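PDB 1RZ3: Rbstp0775 protein from Geobacillus stearothermophilus, which is of uncertain function but probably binds ATP and acts as a kinase, possibly on uridine. Local coordinates for residues A[136-150]-A[183-197]. Residues are numbered along the deposited sequence; the frame is centred on the assembly and turned at random.
Sequences QRKEWRPFFDFVVYL and YLETEEPIKRADVVF
Arg-141 and Glu-187 form a salt bridge, with NH1 of Arg-141 2.8 Å from OE1 of Glu-187. NH1 approaches from above the carboxylate plane, and the two flat groups are steeply inclined at 73°. The same NH1 also donates to the carbonyl O of Gln-136, and a water links Arg-141 NH2 to Glu-187 OE1. The other carboxylate oxygen, OE2, takes the backbone N-H of Lys-138. A bend at chi2 (-71°) brings the Glu-187 carboxylate to these donors. The Arg-192 guanidinium stacks flat on that of Arg-141, centres 3.3 Å apart; the nearby Glu-187 carboxylate probably eases this meeting of like charges. With an alanine here instead of Arg-141, Glu-187 is likely to lose its charge partner and Arg-192 the flat group it stacks on.

Gln-136 N donates to Tyr-183 OH at 2.9 Å, and that hydroxyl also bonds Asp-28 of strand 23-29. Farther along, OD2 of Asp-194 accepts the N-H of Val-147 through its anti lone pair, at 2.7 Å. Val-147 O receives both Asp-194 N and Val-195 N. The ladder continues with Tyr-149 N to Val-195 O and Phe-197 N to Tyr-149 O.

The Tyr-149 ring packs against helix 189-192. Ile-190 CG1 sits over one ring face, 3.9 Å from the centroid, and Pro-189 CB touches CE1. On the other side of the sheet, Leu-150 CD1 meets Phe-197, whose side chain also touches helix 3-15. Strand 195-197 thus forms the parallel edge beside strand 146-150, in the 2-3-1-4-5 strand order of a P-loop kinase fold.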
ATOM      1  N   GLN A 136      -0.163  -7.325  -1.581  1.00 16.44           N
ATOM      2  CA  GLN A 136       0.244  -8.452  -2.398  1.00 17.25           C
ATOM      3  C   GLN A 136      -0.859  -9.383  -2.873  1.00 18.38           C
ATOM      4  O   GLN A 136      -0.619 -10.563  -3.128  1.00 17.70           O
ATOM      5  CB  GLN A 136       1.344  -9.229  -1.672  1.00 16.34           C
ATOM      6  CG  GLN A 136       2.587  -8.371  -1.466  1.00 17.61           C
ATOM      7  CD  GLN A 136       3.694  -9.099  -0.750  1.00 16.52           C
ATOM      8  OE1 GLN A 136       3.706  -9.201   0.484  1.00 18.95           O
ATOM      9  NE2 GLN A 136       4.630  -9.624  -1.517  1.00 11.42           N
ATOM     10  N   ARG A 137      -2.074  -8.860  -3.001  1.00 19.79           N
ATOM     11  CA  ARG A 137      -3.142  -9.696  -3.516  1.00 20.72           C
ATOM     12  C   ARG A 137      -2.757  -9.957  -4.981  1.00 19.84           C
ATOM     13  O   ARG A 137      -2.112  -9.121  -5.622  1.00 18.09           O
ATOM     14  CB  ARG A 137      -4.506  -9.006  -3.380  1.00 22.30           C
ATOM     15  CG  ARG A 137      -4.597  -7.591  -3.891  1.00 22.17           C
ATOM     16  CD  ARG A 137      -6.029  -7.056  -3.723  1.00 21.07           C
ATOM     17  NE  ARG A 137      -6.309  -6.453  -2.419  1.00 22.03           N
ATOM     18  CZ  ARG A 137      -7.305  -6.822  -1.615  1.00 21.36           C
ATOM     19  NH1 ARG A 137      -8.123  -7.809  -1.965  1.00 19.61           N
ATOM     20  NH2 ARG A 137      -7.517  -6.174  -0.478  1.00 21.38           N
ATOM     21  N   LYS A 138      -3.129 -11.126  -5.490  1.00 19.16           N
ATOM     22  CA  LYS A 138      -2.772 -11.548  -6.844  1.00 20.19           C
ATOM     23  C   LYS A 138      -2.938 -10.539  -7.975  1.00 18.86           C
ATOM     24  O   LYS A 138      -2.133 -10.509  -8.905  1.00 16.52           O
ATOM     25  CB  LYS A 138      -3.530 -12.827  -7.203  1.00 24.05           C
ATOM     26  CG  LYS A 138      -5.037 -12.676  -7.199  1.00 29.35           C
ATOM     27  CD  LYS A 138      -5.721 -13.998  -7.551  1.00 34.20           C
ATOM     28  CE  LYS A 138      -7.242 -13.863  -7.540  1.00 37.13           C
ATOM     29  NZ  LYS A 138      -7.767 -13.412  -6.216  1.00 35.77           N
ATOM     30  N   GLU A 139      -3.980  -9.721  -7.900  1.00 19.32           N
ATOM     31  CA  GLU A 139      -4.250  -8.735  -8.936  1.00 20.65           C
ATOM     32  C   GLU A 139      -3.217  -7.612  -9.040  1.00 19.88           C
ATOM     33  O   GLU A 139      -2.933  -7.123 -10.142  1.00 20.20           O
ATOM     34  CB  GLU A 139      -5.633  -8.109  -8.708  1.00 24.70           C
ATOM     35  CG  GLU A 139      -6.826  -9.064  -8.801  1.00 26.82           C
ATOM     36  CD  GLU A 139      -6.976 -10.005  -7.607  1.00 28.74           C
ATOM     37  OE1 GLU A 139      -6.432  -9.721  -6.517  1.00 27.71           O
ATOM     38  OE2 GLU A 139      -7.667 -11.035  -7.759  1.00 33.70           O
ATOM     39  N   TRP A 140      -2.659  -7.207  -7.900  1.00 16.37           N
ATOM     40  CA  TRP A 140      -1.699  -6.105  -7.861  1.00 16.25           C
ATOM     41  C   TRP A 140      -0.219  -6.492  -7.897  1.00 14.77           C
ATOM     42  O   TRP A 140       0.614  -5.740  -8.407  1.00 13.00           O
ATOM     43  CB  TRP A 140      -1.970  -5.243  -6.624  1.00 15.29           C
ATOM     44  CG  TRP A 140      -3.387  -4.722  -6.537  1.00 15.99           C
ATOM     45  CD1 TRP A 140      -4.290  -4.605  -7.561  1.00 15.95           C
ATOM     46  CD2 TRP A 140      -4.030  -4.179  -5.376  1.00 15.17           C
ATOM     47  NE1 TRP A 140      -5.450  -4.019  -7.109  1.00 14.92           N
ATOM     48  CE2 TRP A 140      -5.319  -3.748  -5.773  1.00 15.69           C
ATOM     49  CE3 TRP A 140      -3.640  -4.010  -4.041  1.00 15.14           C
ATOM     50  CZ2 TRP A 140      -6.218  -3.161  -4.880  1.00 16.16           C
ATOM     51  CZ3 TRP A 140      -4.532  -3.424  -3.154  1.00 17.45           C
ATOM     52  CH2 TRP A 140      -5.808  -3.006  -3.577  1.00 15.61           C
ATOM     53  N   ARG A 141       0.104  -7.663  -7.356  1.00 14.73           N
ATOM     54  CA  ARG A 141       1.485  -8.167  -7.318  1.00 17.44           C
ATOM     55  C   ARG A 141       2.383  -7.950  -8.541  1.00 16.35           C
ATOM     56  O   ARG A 141       3.528  -7.505  -8.410  1.00 16.79           O
ATOM     57  CB  ARG A 141       1.495  -9.680  -7.039  1.00 18.48           C
ATOM     58  CG  ARG A 141       1.122 -10.098  -5.650  1.00 22.11           C
ATOM     59  CD  ARG A 141       1.758 -11.458  -5.326  1.00 20.62           C
ATOM     60  NE  ARG A 141       1.203 -12.587  -6.075  1.00 19.97           N
ATOM     61  CZ  ARG A 141       0.120 -13.272  -5.711  1.00 20.35           C
ATOM     62  NH1 ARG A 141      -0.537 -12.940  -4.611  1.00 21.10           N
ATOM     63  NH2 ARG A 141      -0.290 -14.310  -6.428  1.00 22.23           N
ATOM     64  N   PRO A 142       1.887  -8.278  -9.744  1.00 15.82           N
ATOM     65  CA  PRO A 142       2.695  -8.116 -10.956  1.00 15.19           C
ATOM     66  C   PRO A 142       3.240  -6.723 -11.212  1.00 15.26           C
ATOM     67  O   PRO A 142       4.203  -6.563 -11.949  1.00 13.59           O
ATOM     68  CB  PRO A 142       1.748  -8.551 -12.077  1.00 16.54           C
ATOM     69  CG  PRO A 142       0.718  -9.412 -11.377  1.00 15.19           C
ATOM     70  CD  PRO A 142       0.513  -8.691 -10.082  1.00 15.91           C
ATOM     71  N   PHE A 143       2.633  -5.716 -10.596  1.00 15.81           N
ATOM     72  CA  PHE A 143       3.057  -4.345 -10.845  1.00 15.64           C
ATOM     73  C   PHE A 143       4.056  -3.746  -9.868  1.00 16.60           C
ATOM     74  O   PHE A 143       4.393  -2.565  -9.975  1.00 16.68           O
ATOM     75  CB  PHE A 143       1.807  -3.470 -10.969  1.00 13.57           C
ATOM     76  CG  PHE A 143       0.854  -3.964 -12.019  1.00 13.82           C
ATOM     77  CD1 PHE A 143       1.182  -3.868 -13.367  1.00 14.91           C
ATOM     78  CD2 PHE A 143      -0.325  -4.613 -11.661  1.00 15.01           C
ATOM     79  CE1 PHE A 143       0.355  -4.417 -14.346  1.00 16.22           C
ATOM     80  CE2 PHE A 143      -1.159  -5.167 -12.630  1.00 17.66           C
ATOM     81  CZ  PHE A 143      -0.815  -5.070 -13.976  1.00 16.49           C
ATOM     82  N   PHE A 144       4.534  -4.557  -8.926  1.00 15.64           N
ATOM     83  CA  PHE A 144       5.530  -4.113  -7.947  1.00 16.14           C
ATOM     84  C   PHE A 144       6.891  -4.700  -8.305  1.00 17.07           C
ATOM     85  O   PHE A 144       6.996  -5.888  -8.612  1.00 16.46           O
ATOM     86  CB  PHE A 144       5.169  -4.592  -6.533  1.00 17.59           C
ATOM     87  CG  PHE A 144       4.018  -3.862  -5.914  1.00 16.78           C
ATOM     88  CD1 PHE A 144       4.192  -2.590  -5.382  1.00 18.59           C
ATOM     89  CD2 PHE A 144       2.758  -4.447  -5.856  1.00 19.49           C
ATOM     90  CE1 PHE A 144       3.122  -1.907  -4.797  1.00 18.51           C
ATOM     91  CE2 PHE A 144       1.682  -3.774  -5.274  1.00 22.86           C
ATOM     92  CZ  PHE A 144       1.867  -2.500  -4.745  1.00 19.91           C
ATOM     93  N   ASP A 145       7.930  -3.872  -8.263  1.00 16.56           N
ATOM     94  CA  ASP A 145       9.283  -4.341  -8.549  1.00 17.34           C
ATOM     95  C   ASP A 145       9.939  -4.791  -7.257  1.00 17.71           C
ATOM     96  O   ASP A 145      10.833  -5.630  -7.258  1.00 16.77           O
ATOM     97  CB  ASP A 145      10.137  -3.223  -9.148  1.00 17.24           C
ATOM     98  CG  ASP A 145       9.697  -2.842 -10.533  1.00 20.12           C
ATOM     99  OD1 ASP A 145       9.759  -3.715 -11.425  1.00 21.41           O
ATOM    100  OD2 ASP A 145       9.284  -1.680 -10.726  1.00 18.25           O
ATOM    101  N   PHE A 146       9.476  -4.230  -6.149  1.00 15.59           N
ATOM    102  CA  PHE A 146      10.067  -4.529  -4.854  1.00 14.45           C
ATOM    103  C   PHE A 146       9.017  -4.321  -3.778  1.00 14.67           C
ATOM    104  O   PHE A 146       8.344  -3.290  -3.757  1.00 13.34           O
ATOM    105  CB  PHE A 146      11.240  -3.572  -4.635  1.00 13.85           C
ATOM    106  CG  PHE A 146      11.922  -3.719  -3.302  1.00 16.38           C
ATOM    107  CD1 PHE A 146      12.832  -4.751  -3.078  1.00 18.63           C
ATOM    108  CD2 PHE A 146      11.682  -2.806  -2.284  1.00 17.17           C
ATOM    109  CE1 PHE A 146      13.493  -4.866  -1.862  1.00 18.21           C
ATOM    110  CE2 PHE A 146      12.340  -2.912  -1.060  1.00 21.95           C
ATOM    111  CZ  PHE A 146      13.250  -3.945  -0.850  1.00 19.73           C
ATOM    112  N   VAL A 147       8.871  -5.298  -2.891  1.00 12.51           N
ATOM    113  CA  VAL A 147       7.896  -5.184  -1.815  1.00 12.78           C
ATOM    114  C   VAL A 147       8.543  -5.474  -0.474  1.00 14.10           C
ATOM    115  O   VAL A 147       9.262  -6.468  -0.318  1.00 13.87           O
ATOM    116  CB  VAL A 147       6.714  -6.166  -1.994  1.00 14.70           C
ATOM    117  CG1 VAL A 147       5.776  -6.079  -0.782  1.00 14.09           C
ATOM    118  CG2 VAL A 147       5.946  -5.837  -3.273  1.00 13.27           C
ATOM    119  N   VAL A 148       8.299  -4.585   0.481  1.00 13.47           N
ATOM    120  CA  VAL A 148       8.801  -4.747   1.839  1.00 14.48           C
ATOM    121  C   VAL A 148       7.578  -5.087   2.675  1.00 15.25           C
ATOM    122  O   VAL A 148       6.560  -4.407   2.575  1.00 15.11           O
ATOM    123  CB  VAL A 148       9.376  -3.439   2.421  1.00 17.52           C
ATOM    124  CG1 VAL A 148       9.923  -3.697   3.827  1.00 18.24           C
ATOM    125  CG2 VAL A 148      10.446  -2.886   1.524  1.00 20.29           C
ATOM    126  N   TYR A 149       7.652  -6.146   3.474  1.00 15.06           N
ATOM    127  CA  TYR A 149       6.521  -6.476   4.330  1.00 17.10           C
ATOM    128  C   TYR A 149       6.927  -6.040   5.729  1.00 17.82           C
ATOM    129  O   TYR A 149       7.970  -6.451   6.234  1.00 17.83           O
ATOM    130  CB  TYR A 149       6.219  -7.977   4.332  1.00 17.95           C
ATOM    131  CG  TYR A 149       5.041  -8.323   5.225  1.00 18.33           C
ATOM    132  CD1 TYR A 149       3.736  -8.252   4.748  1.00 21.87           C
ATOM    133  CD2 TYR A 149       5.236  -8.671   6.564  1.00 20.84           C
ATOM    134  CE1 TYR A 149       2.645  -8.521   5.581  1.00 21.49           C
ATOM    135  CE2 TYR A 149       4.155  -8.942   7.408  1.00 21.02           C
ATOM    136  CZ  TYR A 149       2.865  -8.864   6.909  1.00 23.86           C
ATOM    137  OH  TYR A 149       1.793  -9.139   7.729  1.00 23.09           O
ATOM    138  N   LEU A 150       6.106  -5.194   6.339  1.00 18.12           N
ATOM    139  CA  LEU A 150       6.370  -4.681   7.678  1.00 21.98           C
ATOM    140  C   LEU A 150       5.759  -5.641   8.686  1.00 23.43           C
ATOM    141  O   LEU A 150       4.552  -5.624   8.906  1.00 24.15           O
ATOM    142  CB  LEU A 150       5.732  -3.298   7.828  1.00 23.39           C
ATOM    143  CG  LEU A 150       6.517  -2.252   8.614  1.00 27.93           C
ATOM    144  CD1 LEU A 150       7.870  -2.064   7.943  1.00 31.23           C
ATOM    145  CD2 LEU A 150       5.754  -0.936   8.653  1.00 25.83           C
ATOM    146  N   TYR A 183      -5.619 -13.137   4.767  1.00 14.88           N
ATOM    147  CA  TYR A 183      -4.555 -12.657   3.889  1.00 17.66           C
ATOM    148  C   TYR A 183      -3.278 -13.475   4.065  1.00 17.58           C
ATOM    149  O   TYR A 183      -2.701 -13.971   3.092  1.00 17.67           O
ATOM    150  CB  TYR A 183      -4.280 -11.180   4.187  1.00 15.47           C
ATOM    151  CG  TYR A 183      -3.193 -10.554   3.337  1.00 16.37           C
ATOM    152  CD1 TYR A 183      -3.239 -10.629   1.945  1.00 16.40           C
ATOM    153  CD2 TYR A 183      -2.148  -9.845   3.926  1.00 17.49           C
ATOM    154  CE1 TYR A 183      -2.268 -10.009   1.158  1.00 17.03           C
ATOM    155  CE2 TYR A 183      -1.172  -9.217   3.146  1.00 16.77           C
ATOM    156  CZ  TYR A 183      -1.241  -9.305   1.763  1.00 17.44           C
ATOM    157  OH  TYR A 183      -0.288  -8.687   0.983  1.00 15.31           O
ATOM    158  N   LEU A 184      -2.851 -13.620   5.315  1.00 18.82           N
ATOM    159  CA  LEU A 184      -1.640 -14.366   5.639  1.00 21.10           C
ATOM    160  C   LEU A 184      -1.682 -15.806   5.147  1.00 22.84           C
ATOM    161  O   LEU A 184      -0.682 -16.330   4.663  1.00 23.19           O
ATOM    162  CB  LEU A 184      -1.404 -14.349   7.154  1.00 23.02           C
ATOM    163  CG  LEU A 184      -1.007 -13.000   7.758  1.00 26.24           C
ATOM    164  CD1 LEU A 184      -1.077 -13.069   9.277  1.00 28.00           C
ATOM    165  CD2 LEU A 184       0.401 -12.627   7.295  1.00 26.59           C
ATOM    166  N   GLU A 185      -2.839 -16.445   5.266  1.00 23.74           N
ATOM    167  CA  GLU A 185      -2.979 -17.831   4.846  1.00 27.50           C
ATOM    168  C   GLU A 185      -3.144 -18.017   3.342  1.00 26.10           C
ATOM    169  O   GLU A 185      -2.589 -18.952   2.768  1.00 26.37           O
ATOM    170  CB  GLU A 185      -4.166 -18.478   5.563  1.00 32.39           C
ATOM    171  CG  GLU A 185      -4.427 -19.912   5.138  1.00 41.41           C
ATOM    172  CD  GLU A 185      -5.541 -20.562   5.934  1.00 46.30           C
ATOM    173  OE1 GLU A 185      -6.686 -20.066   5.873  1.00 49.50           O
ATOM    174  OE2 GLU A 185      -5.267 -21.570   6.621  1.00 49.73           O
ATOM    175  N   THR A 186      -3.898 -17.129   2.703  1.00 23.73           N
ATOM    176  CA  THR A 186      -4.136 -17.248   1.274  1.00 24.20           C
ATOM    177  C   THR A 186      -3.027 -16.680   0.387  1.00 24.86           C
ATOM    178  O   THR A 186      -2.690 -17.280  -0.630  1.00 23.30           O
ATOM    179  CB  THR A 186      -5.485 -16.590   0.874  1.00 25.98           C
ATOM    180  OG1 THR A 186      -5.438 -15.183   1.130  1.00 27.41           O
ATOM    181  CG2 THR A 186      -6.630 -17.194   1.675  1.00 26.65           C
ATOM    182  N   GLU A 187      -2.453 -15.542   0.769  1.00 23.64           N
ATOM    183  CA  GLU A 187      -1.404 -14.925  -0.044  1.00 23.50           C
ATOM    184  C   GLU A 187       0.032 -15.061   0.471  1.00 22.90           C
ATOM    185  O   GLU A 187       0.979 -14.766  -0.262  1.00 22.77           O
ATOM    186  CB  GLU A 187      -1.736 -13.445  -0.277  1.00 22.04           C
ATOM    187  CG  GLU A 187      -3.084 -13.216  -0.951  1.00 23.32           C
ATOM    188  CD  GLU A 187      -3.111 -13.638  -2.418  1.00 27.05           C
ATOM    189  OE1 GLU A 187      -2.216 -14.396  -2.860  1.00 22.87           O
ATOM    190  OE2 GLU A 187      -4.042 -13.207  -3.133  1.00 30.36           O
ATOM    191  N   GLU A 188       0.202 -15.505   1.715  1.00 22.99           N
ATOM    192  CA  GLU A 188       1.542 -15.677   2.289  1.00 23.01           C
ATOM    193  C   GLU A 188       2.446 -14.475   1.982  1.00 20.99           C
ATOM    194  O   GLU A 188       3.539 -14.630   1.432  1.00 18.47           O
ATOM    195  CB  GLU A 188       2.183 -16.949   1.729  1.00 27.08           C
ATOM    196  CG  GLU A 188       1.424 -18.226   2.046  1.00 33.32           C
ATOM    197  CD  GLU A 188       1.940 -19.418   1.262  1.00 38.26           C
ATOM    198  OE1 GLU A 188       1.661 -19.499   0.046  1.00 41.33           O
ATOM    199  OE2 GLU A 188       2.632 -20.270   1.859  1.00 39.45           O
ATOM    200  N   PRO A 189       2.005 -13.264   2.355  1.00 19.07           N
ATOM    201  CA  PRO A 189       2.760 -12.030   2.118  1.00 17.82           C
ATOM    202  C   PRO A 189       4.169 -12.001   2.700  1.00 18.90           C
ATOM    203  O   PRO A 189       5.060 -11.369   2.139  1.00 18.17           O
ATOM    204  CB  PRO A 189       1.858 -10.954   2.723  1.00 17.34           C
ATOM    205  CG  PRO A 189       1.171 -11.686   3.844  1.00 18.54           C
ATOM    206  CD  PRO A 189       0.818 -12.999   3.188  1.00 18.99           C
ATOM    207  N   ILE A 190       4.375 -12.678   3.824  1.00 18.36           N
ATOM    208  CA  ILE A 190       5.694 -12.693   4.440  1.00 19.92           C
ATOM    209  C   ILE A 190       6.674 -13.494   3.587  1.00 19.26           C
ATOM    210  O   ILE A 190       7.832 -13.113   3.434  1.00 19.51           O
ATOM    211  CB  ILE A 190       5.624 -13.264   5.875  1.00 23.18           C
ATOM    212  CG1 ILE A 190       4.699 -12.377   6.718  1.00 24.03           C
ATOM    213  CG2 ILE A 190       7.019 -13.319   6.490  1.00 24.01           C
ATOM    214  CD1 ILE A 190       4.530 -12.820   8.162  1.00 28.76           C
ATOM    215  N   LYS A 191       6.198 -14.593   3.016  1.00 20.04           N
ATOM    216  CA  LYS A 191       7.021 -15.430   2.155  1.00 21.24           C
ATOM    217  C   LYS A 191       7.238 -14.747   0.800  1.00 19.42           C
ATOM    218  O   LYS A 191       8.304 -14.856   0.195  1.00 16.93           O
ATOM    219  CB  LYS A 191       6.332 -16.777   1.935  1.00 25.59           C
ATOM    220  CG  LYS A 191       7.109 -17.748   1.055  1.00 33.28           C
ATOM    221  CD  LYS A 191       6.294 -19.013   0.755  1.00 39.57           C
ATOM    222  CE  LYS A 191       5.822 -19.712   2.031  1.00 42.47           C
ATOM    223  NZ  LYS A 191       6.955 -20.169   2.890  1.00 46.56           N
ATOM    224  N   ARG A 192       6.216 -14.040   0.330  1.00 16.98           N
ATOM    225  CA  ARG A 192       6.284 -13.363  -0.959  1.00 15.07           C
ATOM    226  C   ARG A 192       7.138 -12.105  -0.982  1.00 15.81           C
ATOM    227  O   ARG A 192       7.697 -11.757  -2.024  1.00 13.68           O
ATOM    228  CB  ARG A 192       4.874 -13.005  -1.434  1.00 15.49           C
ATOM    229  CG  ARG A 192       4.050 -14.182  -1.926  1.00 15.30           C
ATOM    230  CD  ARG A 192       2.680 -13.716  -2.384  1.00 14.06           C
ATOM    231  NE  ARG A 192       1.858 -14.835  -2.828  1.00 16.46           N
ATOM    232  CZ  ARG A 192       1.990 -15.443  -4.000  1.00 17.90           C
ATOM    233  NH1 ARG A 192       2.913 -15.030  -4.863  1.00 14.78           N
ATOM    234  NH2 ARG A 192       1.213 -16.481  -4.298  1.00 16.16           N
ATOM    235  N   ALA A 193       7.240 -11.426   0.156  1.00 12.22           N
ATOM    236  CA  ALA A 193       7.993 -10.180   0.235  1.00 14.14           C
ATOM    237  C   ALA A 193       9.458 -10.289  -0.175  1.00 14.64           C
ATOM    238  O   ALA A 193      10.116 -11.303   0.061  1.00 15.63           O
ATOM    239  CB  ALA A 193       7.888  -9.596   1.659  1.00 14.28           C
ATOM    240  N   ASP A 194       9.971  -9.230  -0.793  1.00 12.87           N
ATOM    241  CA  ASP A 194      11.368  -9.212  -1.195  1.00 13.59           C
ATOM    242  C   ASP A 194      12.226  -9.000   0.047  1.00 14.17           C
ATOM    243  O   ASP A 194      13.319  -9.556   0.169  1.00 16.81           O
ATOM    244  CB  ASP A 194      11.580  -8.111  -2.232  1.00 14.84           C
ATOM    245  CG  ASP A 194      10.805  -8.384  -3.501  1.00 18.45           C
ATOM    246  OD1 ASP A 194      11.110  -9.406  -4.153  1.00 19.03           O
ATOM    247  OD2 ASP A 194       9.878  -7.612  -3.830  1.00 14.37           O
ATOM    248  N   VAL A 195      11.706  -8.209   0.977  1.00 13.57           N
ATOM    249  CA  VAL A 195      12.385  -7.934   2.237  1.00 15.39           C
ATOM    250  C   VAL A 195      11.324  -7.861   3.330  1.00 17.28           C
ATOM    251  O   VAL A 195      10.218  -7.363   3.105  1.00 14.05           O
ATOM    252  CB  VAL A 195      13.153  -6.585   2.209  1.00 16.89           C
ATOM    253  CG1 VAL A 195      13.584  -6.194   3.629  1.00 20.23           C
ATOM    254  CG2 VAL A 195      14.386  -6.703   1.320  1.00 16.51           C
ATOM    255  N   VAL A 196      11.659  -8.383   4.504  1.00 17.63           N
ATOM    256  CA  VAL A 196      10.749  -8.349   5.639  1.00 21.18           C
ATOM    257  C   VAL A 196      11.385  -7.450   6.688  1.00 25.31           C
ATOM    258  O   VAL A 196      12.461  -7.752   7.206  1.00 24.01           O
ATOM    259  CB  VAL A 196      10.525  -9.747   6.244  1.00 21.25           C
ATOM    260  CG1 VAL A 196       9.663  -9.635   7.509  1.00 22.35           C
ATOM    261  CG2 VAL A 196       9.851 -10.648   5.223  1.00 19.29           C
ATOM    262  N   PHE A 197      10.722  -6.333   6.964  1.00 27.05           N
ATOM    263  CA  PHE A 197      11.183  -5.358   7.942  1.00 33.81           C
ATOM    264  C   PHE A 197      10.561  -5.812   9.258  1.00 36.91           C
ATOM    265  O   PHE A 197       9.366  -5.618   9.487  1.00 33.09           O
ATOM    266  CB  PHE A 197      10.662  -3.966   7.560  1.00 35.17           C
ATOM    267  CG  PHE A 197      11.441  -2.827   8.162  1.00 38.88           C
ATOM    268  CD1 PHE A 197      12.706  -2.501   7.681  1.00 39.86           C
ATOM    269  CD2 PHE A 197      10.899  -2.061   9.191  1.00 41.14           C
ATOM    270  CE1 PHE A 197      13.420  -1.424   8.215  1.00 41.60           C
ATOM    271  CE2 PHE A 197      11.604  -0.982   9.735  1.00 42.88           C
ATOM    272  CZ  PHE A 197      12.868  -0.664   9.243  1.00 41.60           C
TER
HETATM  273  O   HOH W   1      -2.482 -15.953  -5.189  1.00 26.61           O